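PDB 2OCX: nodulation fucosyltransferase NodZ from Bradyrhizobium sp., which belongs to the nodulation fucosyltransferases, with a fold of the GT-B clan. Local coordinates for residues C277-R282 with V297-E302. Numbering follows the deposited sequence.
Sequences CATVIR and VPRIIE
Val297, the first residue beyond helix 291-296, turns both methyls to Val280 CG2, its own CG2 at 3.9 Å and CG1 at 4.0 Å, the side chains crossing at about a right angle. The Pro298 ring rests against the carbonyl oxygens of Cys277 and Ala278. The first sound strand-to-strand bond runs from Val280 N to Arg299 O (2.9 Å). Arg299 CB lies 3.6 Å from Thr279 OG1, a hydroxyl hydrogen-bonded to Tyr213, whose ring meets Arg299 in a cation-pi contact, while Arg299 NH2 bonds Ser212 O. Parallel pairing of consecutive strands needs a crossover, here helix 291-296 in a beta-alpha-beta unit of the C-terminal sheet, as in Rossmann-like GT-B domains. Ile300 turns to the sheet face of Val280 and lays CG2 alongside Arg282 CD. Ile301 grips the partner strand twice, its N giving a nearly straight bond (169°) to Val280 O and its O receiving Arg282 N. With CG1 beside the backbone N in both (chi1 -75° and -72°), Ile301 and Ile281 run side by side toward helix 192-209. Glu302 OE1 stays 4.4 Å from Arg282 NH1, beyond a salt bridge; a water in the guanidinium plane links them, while Thr290 and Ser287 hold Arg282 NE and NH2.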
ATOM      1  N   CYS A 277      13.902   6.654  -4.570  1.00 36.49           N
ATOM      2  CA  CYS A 277      15.100   6.907  -3.749  1.00 36.56           C
ATOM      3  C   CYS A 277      16.204   5.874  -3.993  1.00 36.09           C
ATOM      4  O   CYS A 277      15.949   4.763  -4.441  1.00 35.69           O
ATOM      5  CB  CYS A 277      14.733   6.952  -2.260  1.00 36.83           C
ATOM      6  SG  CYS A 277      13.699   8.349  -1.777  1.00 37.55           S
ATOM      7  N   ALA A 278      17.441   6.275  -3.707  1.00 36.26           N
ATOM      8  CA  ALA A 278      18.596   5.395  -3.831  1.00 36.02           C
ATOM      9  C   ALA A 278      18.667   4.403  -2.650  1.00 34.73           C
ATOM     10  O   ALA A 278      19.099   3.265  -2.813  1.00 34.23           O
ATOM     11  CB  ALA A 278      19.909   6.223  -3.921  1.00 36.30           C
ATOM     12  N   THR A 279      18.245   4.860  -1.478  1.00 34.60           N
ATOM     13  CA  THR A 279      18.177   4.033  -0.268  1.00 34.77           C
ATOM     14  C   THR A 279      16.904   4.389   0.470  1.00 33.92           C
ATOM     15  O   THR A 279      16.561   5.543   0.523  1.00 33.59           O
ATOM     16  CB  THR A 279      19.391   4.308   0.660  1.00 35.04           C
ATOM     17  OG1 THR A 279      20.590   3.841   0.026  1.00 36.22           O
ATOM     18  CG2 THR A 279      19.251   3.608   2.031  1.00 34.65           C
ATOM     19  N   VAL A 280      16.228   3.416   1.067  1.00 34.34           N
ATOM     20  CA  VAL A 280      15.058   3.720   1.889  1.00 35.15           C
ATOM     21  C   VAL A 280      15.136   3.063   3.262  1.00 34.07           C
ATOM     22  O   VAL A 280      15.486   1.895   3.405  1.00 33.02           O
ATOM     23  CB  VAL A 280      13.741   3.352   1.209  1.00 36.06           C
ATOM     24  CG1 VAL A 280      12.584   3.477   2.168  1.00 37.03           C
ATOM     25  CG2 VAL A 280      13.485   4.318   0.029  1.00 40.77           C
ATOM     26  N   ILE A 281      14.832   3.878   4.268  1.00 33.76           N
ATOM     27  CA  ILE A 281      14.833   3.451   5.659  1.00 32.84           C
ATOM     28  C   ILE A 281      13.397   3.220   6.034  1.00 31.99           C
ATOM     29  O   ILE A 281      12.577   4.118   5.918  1.00 31.75           O
ATOM     30  CB  ILE A 281      15.462   4.504   6.596  1.00 32.88           C
ATOM     31  CG1 ILE A 281      16.976   4.542   6.391  1.00 32.98           C
ATOM     32  CG2 ILE A 281      15.148   4.181   8.081  1.00 33.99           C
ATOM     33  CD1 ILE A 281      17.599   5.800   6.784  1.00 35.77           C
ATOM     34  N   ARG A 282      13.136   2.013   6.515  1.00 31.18           N
ATOM     35  CA  ARG A 282      11.806   1.561   6.846  1.00 30.95           C
ATOM     36  C   ARG A 282      11.603   1.477   8.344  1.00 31.35           C
ATOM     37  O   ARG A 282      12.081   0.560   8.991  1.00 32.42           O
ATOM     38  CB  ARG A 282      11.554   0.184   6.251  1.00 30.65           C
ATOM     39  CG  ARG A 282      11.507   0.129   4.764  1.00 30.50           C
ATOM     40  CD  ARG A 282      11.166  -1.229   4.243  1.00 30.22           C
ATOM     41  NE  ARG A 282       9.731  -1.441   4.195  1.00 30.97           N
ATOM     42  CZ  ARG A 282       9.166  -2.593   3.911  1.00 31.58           C
ATOM     43  NH1 ARG A 282       9.914  -3.646   3.656  1.00 29.86           N
ATOM     44  NH2 ARG A 282       7.853  -2.697   3.881  1.00 34.57           N
ATOM     45  N   VAL A 297      13.592  -0.010  -4.896  1.00 32.88           N
ATOM     46  CA  VAL A 297      14.755   0.721  -4.439  1.00 34.27           C
ATOM     47  C   VAL A 297      15.995  -0.177  -4.289  1.00 34.64           C
ATOM     48  O   VAL A 297      15.889  -1.342  -3.855  1.00 35.24           O
ATOM     49  CB  VAL A 297      14.411   1.467  -3.123  1.00 34.11           C
ATOM     50  CG1 VAL A 297      15.601   1.949  -2.455  1.00 36.76           C
ATOM     51  CG2 VAL A 297      13.466   2.630  -3.463  1.00 35.37           C
ATOM     52  N   PRO A 298      17.173   0.336  -4.718  1.00 34.65           N
ATOM     53  CA  PRO A 298      18.411  -0.461  -4.613  1.00 34.58           C
ATOM     54  C   PRO A 298      18.780  -0.963  -3.212  1.00 34.26           C
ATOM     55  O   PRO A 298      19.221  -2.101  -3.078  1.00 34.15           O
ATOM     56  CB  PRO A 298      19.476   0.498  -5.162  1.00 34.35           C
ATOM     57  CG  PRO A 298      18.712   1.399  -6.072  1.00 34.17           C
ATOM     58  CD  PRO A 298      17.404   1.593  -5.460  1.00 33.46           C
ATOM     59  N   ARG A 299      18.594  -0.128  -2.190  1.00 35.07           N
ATOM     60  CA  ARG A 299      19.069  -0.434  -0.854  1.00 35.84           C
ATOM     61  C   ARG A 299      18.010  -0.097   0.187  1.00 35.73           C
ATOM     62  O   ARG A 299      17.372   0.943   0.122  1.00 35.14           O
ATOM     63  CB  ARG A 299      20.398   0.305  -0.604  1.00 35.40           C
ATOM     64  CG  ARG A 299      21.491  -0.230  -1.536  1.00 38.29           C
ATOM     65  CD  ARG A 299      22.898   0.111  -1.148  1.00 38.60           C
ATOM     66  NE  ARG A 299      23.183   1.520  -1.410  1.00 45.76           N
ATOM     67  CZ  ARG A 299      24.401   2.034  -1.537  1.00 38.71           C
ATOM     68  NH1 ARG A 299      25.481   1.265  -1.434  1.00 41.23           N
ATOM     69  NH2 ARG A 299      24.523   3.326  -1.779  1.00 35.12           N
ATOM     70  N   ILE A 300      17.805  -1.023   1.114  1.00 35.98           N
ATOM     71  CA  ILE A 300      16.814  -0.866   2.174  1.00 36.22           C
ATOM     72  C   ILE A 300      17.523  -0.986   3.496  1.00 34.52           C
ATOM     73  O   ILE A 300      18.359  -1.864   3.680  1.00 33.08           O
ATOM     74  CB  ILE A 300      15.677  -1.944   2.068  1.00 36.67           C
ATOM     75  CG1 ILE A 300      14.826  -1.704   0.800  1.00 38.91           C
ATOM     76  CG2 ILE A 300      14.805  -1.918   3.308  1.00 36.43           C
ATOM     77  CD1 ILE A 300      15.255  -2.585  -0.438  1.00 46.35           C
ATOM     78  N   ILE A 301      17.198  -0.084   4.413  1.00 34.42           N
ATOM     79  CA  ILE A 301      17.725  -0.156   5.777  1.00 34.23           C
ATOM     80  C   ILE A 301      16.616  -0.226   6.797  1.00 34.19           C
ATOM     81  O   ILE A 301      15.636   0.522   6.741  1.00 33.30           O
ATOM     82  CB  ILE A 301      18.693   0.985   6.062  1.00 33.56           C
ATOM     83  CG1 ILE A 301      20.022   0.669   5.351  1.00 35.45           C
ATOM     84  CG2 ILE A 301      18.913   1.146   7.562  1.00 35.12           C
ATOM     85  CD1 ILE A 301      20.954   1.847   5.192  1.00 35.05           C
ATOM     86  N   GLU A 302      16.745  -1.187   7.712  1.00 35.49           N
ATOM     87  CA  GLU A 302      15.706  -1.388   8.710  1.00 36.45           C
ATOM     88  C   GLU A 302      16.252  -1.993   9.964  1.00 37.51           C
ATOM     89  O   GLU A 302      17.341  -2.552   9.953  1.00 36.69           O
ATOM     90  CB  GLU A 302      14.581  -2.238   8.151  1.00 35.64           C
ATOM     91  CG  GLU A 302      14.916  -3.696   7.933  1.00 37.14           C
ATOM     92  CD  GLU A 302      14.018  -4.364   6.876  1.00 35.09           C
ATOM     93  OE1 GLU A 302      13.711  -3.744   5.861  1.00 31.91           O
ATOM     94  OE2 GLU A 302      13.617  -5.506   7.072  1.00 38.06           O
TER
HETATM   95  O   HOH W   1      12.372  -4.807   4.039  1.00 41.21           O